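PDB 3MKH: nitroalkane oxidase from Podospora anserina, which oxidises primary and secondary nitroalkanes to aldehydes or ketones with FAD, releasing nitrite and turning molecular oxygen into hydrogen peroxide. Local coordinates for residues A[73-78]-A[273-278]; A[80-85]-A[95-100]; A[290-295]-A[315-320]. All blocks are in the same frame, centred on the assembly; numbering follows the deposited sequence.

Contact 1. Residues A[73-78]-A[273-278]; sequences GTLIES and SAVLVG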
loop_
_atom_site.group_PDB
_atom_site.type_symbol
_atom_site.label_atom_id
_atom_site.label_comp_id
_atom_site.label_asym_id
_atom_site.label_seq_id
_atom_site.Cartn_x
_atom_site.Cartn_y
_atom_site.Cartn_z
ATOM N N GLY A 73 28.406 -14.340 20.189
ATOM C CA GLY A 73 27.310 -14.259 21.137
ATOM C C GLY A 73 25.970 -14.596 20.515
ATOM O O GLY A 73 25.888 -15.321 19.519
ATOM N N THR A 74 24.910 -14.053 21.095
ATOM C CA THR A 74 23.567 -14.366 20.638
ATOM C C THR A 74 23.231 -13.574 19.378
ATOM O O THR A 74 23.839 -12.540 19.091
ATOM C CB THR A 74 22.534 -14.012 21.704
ATOM O OG1 THR A 74 22.580 -12.602 21.926
ATOM C CG2 THR A 74 22.843 -14.742 23.017
ATOM N N LEU A 75 22.253 -14.066 18.632
ATOM C CA LEU A 75 21.768 -13.370 17.450
ATOM C C LEU A 75 21.147 -12.029 17.869
ATOM O O LEU A 75 21.236 -11.032 17.150
ATOM C CB LEU A 75 20.765 -14.268 16.724
ATOM C CG LEU A 75 20.660 -14.324 15.201
ATOM C CD1 LEU A 75 22.002 -14.088 14.485
ATOM C CD2 LEU A 75 20.012 -15.647 14.777
ATOM N N ILE A 76 20.524 -11.990 19.042
ATOM C CA ILE A 76 19.981 -10.729 19.548
ATOM C C ILE A 76 21.063 -9.644 19.650
ATOM O O ILE A 76 20.867 -8.502 19.232
ATOM C CB ILE A 76 19.333 -10.913 20.936
ATOM C CG1 ILE A 76 17.959 -11.557 20.809
ATOM C CG2 ILE A 76 19.157 -9.569 21.631
ATOM C CD1 ILE A 76 16.837 -10.530 20.836
ATOM N N GLU A 77 22.206 -10.000 20.219
ATOM C CA GLU A 77 23.306 -9.048 20.375
ATOM C C GLU A 77 23.884 -8.641 19.024
ATOM O O GLU A 77 24.288 -7.491 18.826
ATOM C CB GLU A 77 24.404 -9.630 21.286
ATOM C CG GLU A 77 24.123 -9.414 22.762
ATOM C CD GLU A 77 24.754 -10.467 23.674
ATOM O OE1 GLU A 77 25.296 -11.489 23.176
ATOM O OE2 GLU A 77 24.688 -10.268 24.906
ATOM N N SER A 78 23.935 -9.590 18.101
ATOM C CA SER A 78 24.319 -9.283 16.736
ATOM C C SER A 78 23.351 -8.290 16.100
ATOM O O SER A 78 23.768 -7.380 15.394
ATOM C CB SER A 78 24.380 -10.565 15.908
ATOM O OG SER A 78 25.519 -11.305 16.290
ATOM N N SER A 273 21.477 -14.919 8.525
ATOM C CA SER A 273 21.708 -13.621 7.896
ATOM C C SER A 273 20.388 -12.864 7.704
ATOM O O SER A 273 20.358 -11.630 7.760
ATOM C CB SER A 273 22.434 -13.777 6.558
ATOM O OG SER A 273 21.601 -14.419 5.605
ATOM N N ALA A 274 19.308 -13.611 7.476
ATOM C CA ALA A 274 17.969 -13.028 7.320
ATOM C C ALA A 274 17.574 -12.185 8.542
ATOM O O ALA A 274 16.977 -11.111 8.411
ATOM C CB ALA A 274 16.929 -14.139 7.075
ATOM N N VAL A 275 17.896 -12.687 9.729
ATOM C CA VAL A 275 17.620 -11.953 10.966
ATOM C C VAL A 275 18.395 -10.641 10.966
ATOM O O VAL A 275 17.868 -9.586 11.320
ATOM C CB VAL A 275 17.996 -12.790 12.226
ATOM C CG1 VAL A 275 17.815 -11.972 13.518
ATOM C CG2 VAL A 275 17.172 -14.086 12.289
ATOM N N LEU A 276 19.653 -10.710 10.546
ATOM C CA LEU A 276 20.536 -9.548 10.586
ATOM C C LEU A 276 20.160 -8.526 9.514
ATOM O O LEU A 276 20.369 -7.337 9.699
ATOM C CB LEU A 276 21.999 -9.973 10.464
ATOM C CG LEU A 276 22.735 -10.248 11.791
ATOM C CD1 LEU A 276 21.813 -10.527 12.975
ATOM C CD2 LEU A 276 23.806 -11.302 11.648
ATOM N N VAL A 277 19.596 -8.996 8.405
ATOM C CA VAL A 277 19.017 -8.098 7.406
ATOM C C VAL A 277 17.823 -7.332 7.990
ATOM O O VAL A 277 17.611 -6.148 7.680
ATOM C CB VAL A 277 18.616 -8.840 6.100
ATOM C CG1 VAL A 277 17.748 -7.935 5.204
ATOM C CG2 VAL A 277 19.877 -9.285 5.346
ATOM N N GLY A 278 17.055 -8.003 8.844
ATOM C CA GLY A 278 16.005 -7.332 9.595
ATOM C C GLY A 278 16.610 -6.154 10.340
ATOM O O GLY A 278 16.155 -5.002 10.245
#
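Leu-75, on the first turn of helix 75-88, meets Val-275 and Leu-276 in the first half of helix 262-298. Its fork divides the work. CG sits 4.1 Å from Val-275 CG1, and CD2 lies at the same distance from Val-275 CG2, so leucine and valine approach tip to tip with both valine methyls engaged. The other branch turns to the neighbouring residue, where Leu-75 CD1 packs 3.9 Å from Leu-276 CD1. That same Leu-276 methyl rests against Ser-78 CB, also at 3.9 Å. Leucine suits position 276 because its CB does not aim straight at the partner helix, and the longer branch carries CD1 over to it. At Ser-78 a small residue lets this methyl reach CB.

Behind these contacts stands the start of helix 75-88. Thr-74 is the N-cap, its OG1 accepting from Glu-77 N at 3.1 Å, while Glu-77 OE1 accepts a weak hydrogen bond from Thr-74 N (3.3 Å); together they form a capping box. Leu-75 N, another amide of the first turn, is hydrogen-bonded to Glu-339 OE2 of helix 311-340. Val-275 also touches Ala-352 of helix 345-374, which places the contact among the helices of the acyl-CoA dehydrogenase fold, between its N-terminal and C-terminal helical domains. On the far side of helix 262-298, Ser-273 OG is hydrogen-bonded to Asp-399, the inferred proton acceptor.

The chemistry across the interface is thus purely apolar; the capping box serves the start of helix 75-88, and Ser-273 faces the active-site side of the other helix. Dispersion and burial hold the two helices together here, while the capping box and Glu-339 fix the turn from which Leu-75 projects.

Contact 2. Residues A[80-85]-A[95-100]; sequences ILVEEC and TIFATG
Within the N-terminal helical domain of the acyl-CoA dehydrogenase fold, helices 75-88 and 90-109 form a helical hairpin, and Phe-97 bridges its two arms. The segment axes run nearly antiparallel, at 155°, and come no closer than 12.1 Å, a gap spanned by a large aromatic side chain. Val-82 CG2 lies over one face of the ring, 3.9 Å from the Phe-97 centroid in a CH-pi contact. At the ring's edge, near its plane, Cys-85 CB approaches Phe-97 CZ to 3.7 Å. The sulfur joins from the edge as well in a sulfur-aromatic contact, Cys-85 SG standing 5.3 Å from the Phe-97 centroid; its place beside the backbone N (chi1 -69°) leaves CB, rather than SG, nearest the ring. Leu-81 CD2 adds a looser touch on Phe-97 CE1 at 4.3 Å.

Behind the ring's partners, Val-82 packs on Leu-276 and Met-280 of helix 262-298, and Cys-85 on Leu-26 of helix 9-33. An alanine in place of Phe-97 would probably open a gap between the arms and leave Val-82 and Cys-85 without their aromatic partner. One flat, polarisable ring thus joins the helices by dispersion and weak C-H and sulfur contacts, which depend on close shape matching more than on charge.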
loop_
_atom_site.group_PDB
_atom_site.type_symbol
_atom_site.label_atom_id
_atom_site.label_comp_id
_atom_site.label_asym_id
_atom_site.label_seq_id
_atom_site.Cartn_x
_atom_site.Cartn_y
_atom_site.Cartn_z
ATOM N N ILE A 80 21.608 -6.074 17.606
ATOM C CA ILE A 80 21.852 -4.779 18.229
ATOM C C ILE A 80 23.039 -4.089 17.563
ATOM O O ILE A 80 22.959 -2.924 17.171
ATOM C CB ILE A 80 22.057 -4.914 19.758
ATOM C CG1 ILE A 80 20.719 -5.272 20.421
ATOM C CG2 ILE A 80 22.663 -3.632 20.329
ATOM C CD1 ILE A 80 20.822 -5.791 21.867
ATOM N N LEU A 81 24.130 -4.818 17.395
ATOM C CA LEU A 81 25.306 -4.252 16.749
ATOM C C LEU A 81 24.984 -3.802 15.320
ATOM O O LEU A 81 25.326 -2.686 14.904
ATOM C CB LEU A 81 26.445 -5.278 16.735
ATOM C CG LEU A 81 27.656 -4.918 15.867
ATOM C CD1 LEU A 81 28.377 -3.712 16.437
ATOM C CD2 LEU A 81 28.615 -6.102 15.771
ATOM N N VAL A 82 24.345 -4.683 14.562
ATOM C CA VAL A 82 24.052 -4.400 13.156
ATOM C C VAL A 82 23.130 -3.181 12.973
ATOM O O VAL A 82 23.349 -2.359 12.073
ATOM C CB VAL A 82 23.462 -5.641 12.444
ATOM C CG1 VAL A 82 22.946 -5.274 11.076
ATOM C CG2 VAL A 82 24.525 -6.734 12.330
ATOM N N GLU A 83 22.112 -3.060 13.824
ATOM C CA GLU A 83 21.199 -1.922 13.748
ATOM C C GLU A 83 21.970 -0.616 13.944
ATOM O O GLU A 83 21.828 0.335 13.165
ATOM C CB GLU A 83 20.046 -2.030 14.787
ATOM C CG GLU A 83 19.184 -0.747 14.854
ATOM C CD GLU A 83 18.215 -0.686 16.050
ATOM O OE1 GLU A 83 17.973 -1.730 16.689
ATOM O OE2 GLU A 83 17.702 0.423 16.351
ATOM N N GLU A 84 22.788 -0.569 14.991
ATOM C CA GLU A 84 23.561 0.623 15.259
ATOM C C GLU A 84 24.507 0.950 14.086
ATOM O O GLU A 84 24.573 2.096 13.637
ATOM C CB GLU A 84 24.343 0.471 16.576
ATOM C CG GLU A 84 25.259 1.668 16.893
ATOM C CD GLU A 84 24.499 2.994 17.028
ATOM O OE1 GLU A 84 23.278 2.991 17.324
ATOM O OE2 GLU A 84 25.135 4.043 16.845
ATOM N N CYS A 85 25.236 -0.048 13.591
ATOM C CA CYS A 85 26.190 0.204 12.506
ATOM C C CYS A 85 25.506 0.715 11.248
ATOM O O CYS A 85 25.981 1.671 10.624
ATOM C CB CYS A 85 27.028 -1.036 12.190
ATOM S SG CYS A 85 28.162 -1.449 13.505
ATOM N N THR A 95 30.998 -4.599 4.630
ATOM C CA THR A 95 32.245 -5.321 4.351
ATOM C C THR A 95 32.641 -6.185 5.547
ATOM O O THR A 95 33.013 -7.356 5.394
ATOM C CB THR A 95 33.370 -4.357 3.964
ATOM O OG1 THR A 95 33.031 -3.752 2.713
ATOM C CG2 THR A 95 34.698 -5.090 3.803
ATOM N N ILE A 96 32.524 -5.611 6.738
ATOM C CA ILE A 96 32.774 -6.352 7.961
ATOM C C ILE A 96 31.772 -7.481 8.158
ATOM O O ILE A 96 32.160 -8.618 8.399
ATOM C CB ILE A 96 32.786 -5.418 9.180
ATOM C CG1 ILE A 96 33.915 -4.405 9.033
ATOM C CG2 ILE A 96 32.955 -6.212 10.463
ATOM C CD1 ILE A 96 33.881 -3.283 10.057
ATOM N N PHE A 97 30.484 -7.180 8.065
ATOM C CA PHE A 97 29.469 -8.217 8.257
ATOM C C PHE A 97 29.579 -9.344 7.230
ATOM O O PHE A 97 29.271 -10.505 7.523
ATOM C CB PHE A 97 28.059 -7.605 8.233
ATOM C CG PHE A 97 27.846 -6.551 9.283
ATOM C CD1 PHE A 97 28.562 -6.596 10.474
ATOM C CD2 PHE A 97 26.937 -5.522 9.089
ATOM C CE1 PHE A 97 28.378 -5.633 11.454
ATOM C CE2 PHE A 97 26.741 -4.559 10.057
ATOM C CZ PHE A 97 27.463 -4.610 11.249
ATOM N N ALA A 98 30.018 -9.004 6.022
ATOM C CA ALA A 98 30.141 -10.002 4.954
ATOM C C ALA A 98 31.195 -11.063 5.296
ATOM O O ALA A 98 31.060 -12.229 4.921
ATOM C CB ALA A 98 30.483 -9.315 3.627
ATOM N N THR A 99 32.236 -10.670 6.014
ATOM C CA THR A 99 33.238 -11.655 6.459
ATOM C C THR A 99 32.550 -12.597 7.451
ATOM O O THR A 99 32.822 -13.789 7.473
ATOM C CB THR A 99 34.458 -10.980 7.112
ATOM O OG1 THR A 99 35.292 -10.413 6.089
ATOM C CG2 THR A 99 35.283 -11.973 7.945
ATOM N N GLY A 100 31.635 -12.062 8.247
ATOM C CA GLY A 100 30.890 -12.894 9.182
ATOM C C GLY A 100 30.018 -13.908 8.460
ATOM O O GLY A 100 29.909 -15.062 8.875
#

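Contact 3. Residues A[290-295]-A[315-320]; sequences DAALKF and DLLSGV
This is a buried helix-helix packing contact in the C-terminal helical domain of the acyl-CoA dehydrogenase fold, where the end of helix 262-298 lies against the start of helix 311-340. The chain turns back between them, and the nearest backbones are those of Leu-293 and Leu-317, whose CA atoms are 7.6 Å apart. The alanine at position 292 is consistent with this closeness: its side chain is a single methyl, directed at the other helix, that occupies little of the interface.

Leu-317 is the residue that fills the space between the helices, and its two methyls serve different partners. CD2 meets the alanine methyl, at 3.8 Å from Ala-292 CB. CD1 turns to the next residue, where the Leu-293 side chain crosses that of Leu-317 at about a right angle. Leucine fits here because it forks at CG and can touch two successive residues at once. In Leu-293, CG is anti to the backbone N (chi1 -171°) and stands out from the helix, from where CD1 reaches across to Leu-317.

Neighbouring elements complete the packing. Ala-292 also touches Val-370 of helix 345-374, and Leu-317 touches Phe-289, one turn earlier on helix 262-298, so the leucine is held among several apolar groups. Other subunits of the homotetramer reach the same region: Leu-293 packs on Tyr-419 of a second subunit, and Asp-315 forms a salt bridge with Arg-408 of that subunit. FAD is also near, about 9 Å from the Leu-317 side chain, and Ala-292 lies about 4 Å, side chain to side chain, from the FAD-binding residue Val-374.

Leu-317 CD1 itself sits equally far, 4.0 Å, from Leu-293 CA and Leu-293 CD1.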
loop_
_atom_site.group_PDB
_atom_site.type_symbol
_atom_site.label_atom_id
_atom_site.label_comp_id
_atom_site.label_asym_id
_atom_site.label_seq_id
_atom_site.Cartn_x
_atom_site.Cartn_y
_atom_site.Cartn_z
ATOM N N ASP A 290 15.405 9.690 12.302
ATOM C CA ASP A 290 16.221 10.673 13.015
ATOM C C ASP A 290 16.583 11.883 12.167
ATOM O O ASP A 290 16.535 13.016 12.651
ATOM C CB ASP A 290 17.510 10.036 13.528
ATOM C CG ASP A 290 17.282 9.129 14.746
ATOM O OD1 ASP A 290 16.160 9.089 15.295
ATOM O OD2 ASP A 290 18.245 8.456 15.152
ATOM N N ALA A 291 16.977 11.646 10.918
ATOM C CA ALA A 291 17.365 12.747 10.036
ATOM C C ALA A 291 16.175 13.658 9.685
ATOM O O ALA A 291 16.314 14.879 9.622
ATOM C CB ALA A 291 18.038 12.210 8.774
ATOM N N ALA A 292 15.010 13.064 9.471
ATOM C CA ALA A 292 13.796 13.842 9.190
ATOM C C ALA A 292 13.325 14.638 10.413
ATOM O O ALA A 292 12.917 15.804 10.294
ATOM C CB ALA A 292 12.673 12.928 8.678
ATOM N N LEU A 293 13.381 14.010 11.582
ATOM C CA LEU A 293 13.005 14.674 12.829
ATOM C C LEU A 293 13.950 15.837 13.101
ATOM O O LEU A 293 13.525 16.913 13.504
ATOM C CB LEU A 293 13.021 13.684 14.004
ATOM C CG LEU A 293 12.448 14.170 15.340
ATOM C CD1 LEU A 293 10.960 14.429 15.218
ATOM C CD2 LEU A 293 12.702 13.127 16.424
ATOM N N LYS A 294 15.238 15.622 12.857
ATOM C CA LYS A 294 16.234 16.676 13.011
ATOM C C LYS A 294 15.927 17.864 12.090
ATOM O O LYS A 294 15.950 19.021 12.511
ATOM C CB LYS A 294 17.626 16.127 12.706
ATOM C CG LYS A 294 18.772 17.111 12.957
ATOM C CD LYS A 294 20.115 16.368 12.918
ATOM C CE LYS A 294 21.244 17.166 13.572
ATOM N NZ LYS A 294 21.555 18.415 12.828
ATOM N N PHE A 295 15.655 17.564 10.827
ATOM C CA PHE A 295 15.286 18.577 9.847
ATOM C C PHE A 295 14.033 19.328 10.311
ATOM O O PHE A 295 13.988 20.551 10.283
ATOM C CB PHE A 295 15.086 17.900 8.484
ATOM C CG PHE A 295 14.604 18.814 7.392
ATOM C CD1 PHE A 295 13.247 18.961 7.143
ATOM C CD2 PHE A 295 15.502 19.482 6.589
ATOM C CE1 PHE A 295 12.792 19.785 6.126
ATOM C CE2 PHE A 295 15.063 20.303 5.571
ATOM C CZ PHE A 295 13.703 20.450 5.336
ATOM N N ASP A 315 2.185 13.062 10.265
ATOM C CA ASP A 315 1.636 11.737 10.018
ATOM C C ASP A 315 2.608 10.841 9.251
ATOM O O ASP A 315 2.676 9.640 9.490
ATOM C CB ASP A 315 0.276 11.822 9.320
ATOM C CG ASP A 315 -0.861 12.106 10.308
ATOM O OD1 ASP A 315 -0.572 12.606 11.429
ATOM O OD2 ASP A 315 -2.034 11.823 9.968
ATOM N N LEU A 316 3.367 11.436 8.337
ATOM C CA LEU A 316 4.416 10.704 7.636
ATOM C C LEU A 316 5.484 10.229 8.631
ATOM O O LEU A 316 5.892 9.074 8.602
ATOM C CB LEU A 316 5.039 11.594 6.555
ATOM C CG LEU A 316 4.900 11.377 5.037
ATOM C CD1 LEU A 316 4.018 10.219 4.599
ATOM C CD2 LEU A 316 4.505 12.669 4.326
ATOM N N LEU A 317 5.947 11.111 9.511
ATOM C CA LEU A 317 6.979 10.704 10.468
ATOM C C LEU A 317 6.506 9.657 11.477
ATOM O O LEU A 317 7.228 8.702 11.767
ATOM C CB LEU A 317 7.535 11.897 11.234
ATOM C CG LEU A 317 8.840 12.460 10.701
ATOM C CD1 LEU A 317 9.382 13.505 11.659
ATOM C CD2 LEU A 317 9.828 11.322 10.532
ATOM N N SER A 318 5.307 9.834 12.033
ATOM C CA SER A 318 4.829 8.866 13.007
ATOM C C SER A 318 4.597 7.518 12.322
ATOM O O SER A 318 4.826 6.463 12.918
ATOM C CB SER A 318 3.583 9.374 13.760
ATOM O OG SER A 318 2.473 9.506 12.897
ATOM N N GLY A 319 4.181 7.547 11.058
ATOM C CA GLY A 319 4.056 6.319 10.292
ATOM C C GLY A 319 5.384 5.572 10.204
ATOM O O GLY A 319 5.452 4.370 10.435
ATOM N N VAL A 320 6.452 6.292 9.875
ATOM C CA VAL A 320 7.775 5.690 9.879
ATOM C C VAL A 320 8.158 5.161 11.268
ATOM O O VAL A 320 8.691 4.069 11.382
ATOM C CB VAL A 320 8.856 6.677 9.388
ATOM C CG1 VAL A 320 10.241 6.067 9.587
ATOM C CG2 VAL A 320 8.620 7.047 7.909
#

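How the contacts relate
From the N terminus, helix 75-88 is the first helix to take part in these contacts: its start pairs with 273-278 in contact 1, closing a long loop that takes in the whole beta domain. Contact 2 closes a much shorter hairpin within that loop, between 80-85 on the same helix and 95-100 on the next. The two meet where Leu-276 O packs on Val-82 CG1, at 3.6 Å. Contact 3 follows in series, joining the later part of helix 262-298 to helix 311-340. Its centre is about 26 Å from that of contact 1, yet helix 262-298 serves both, linking the N-terminal helices to the C-terminal bundle and its subunit interfaces.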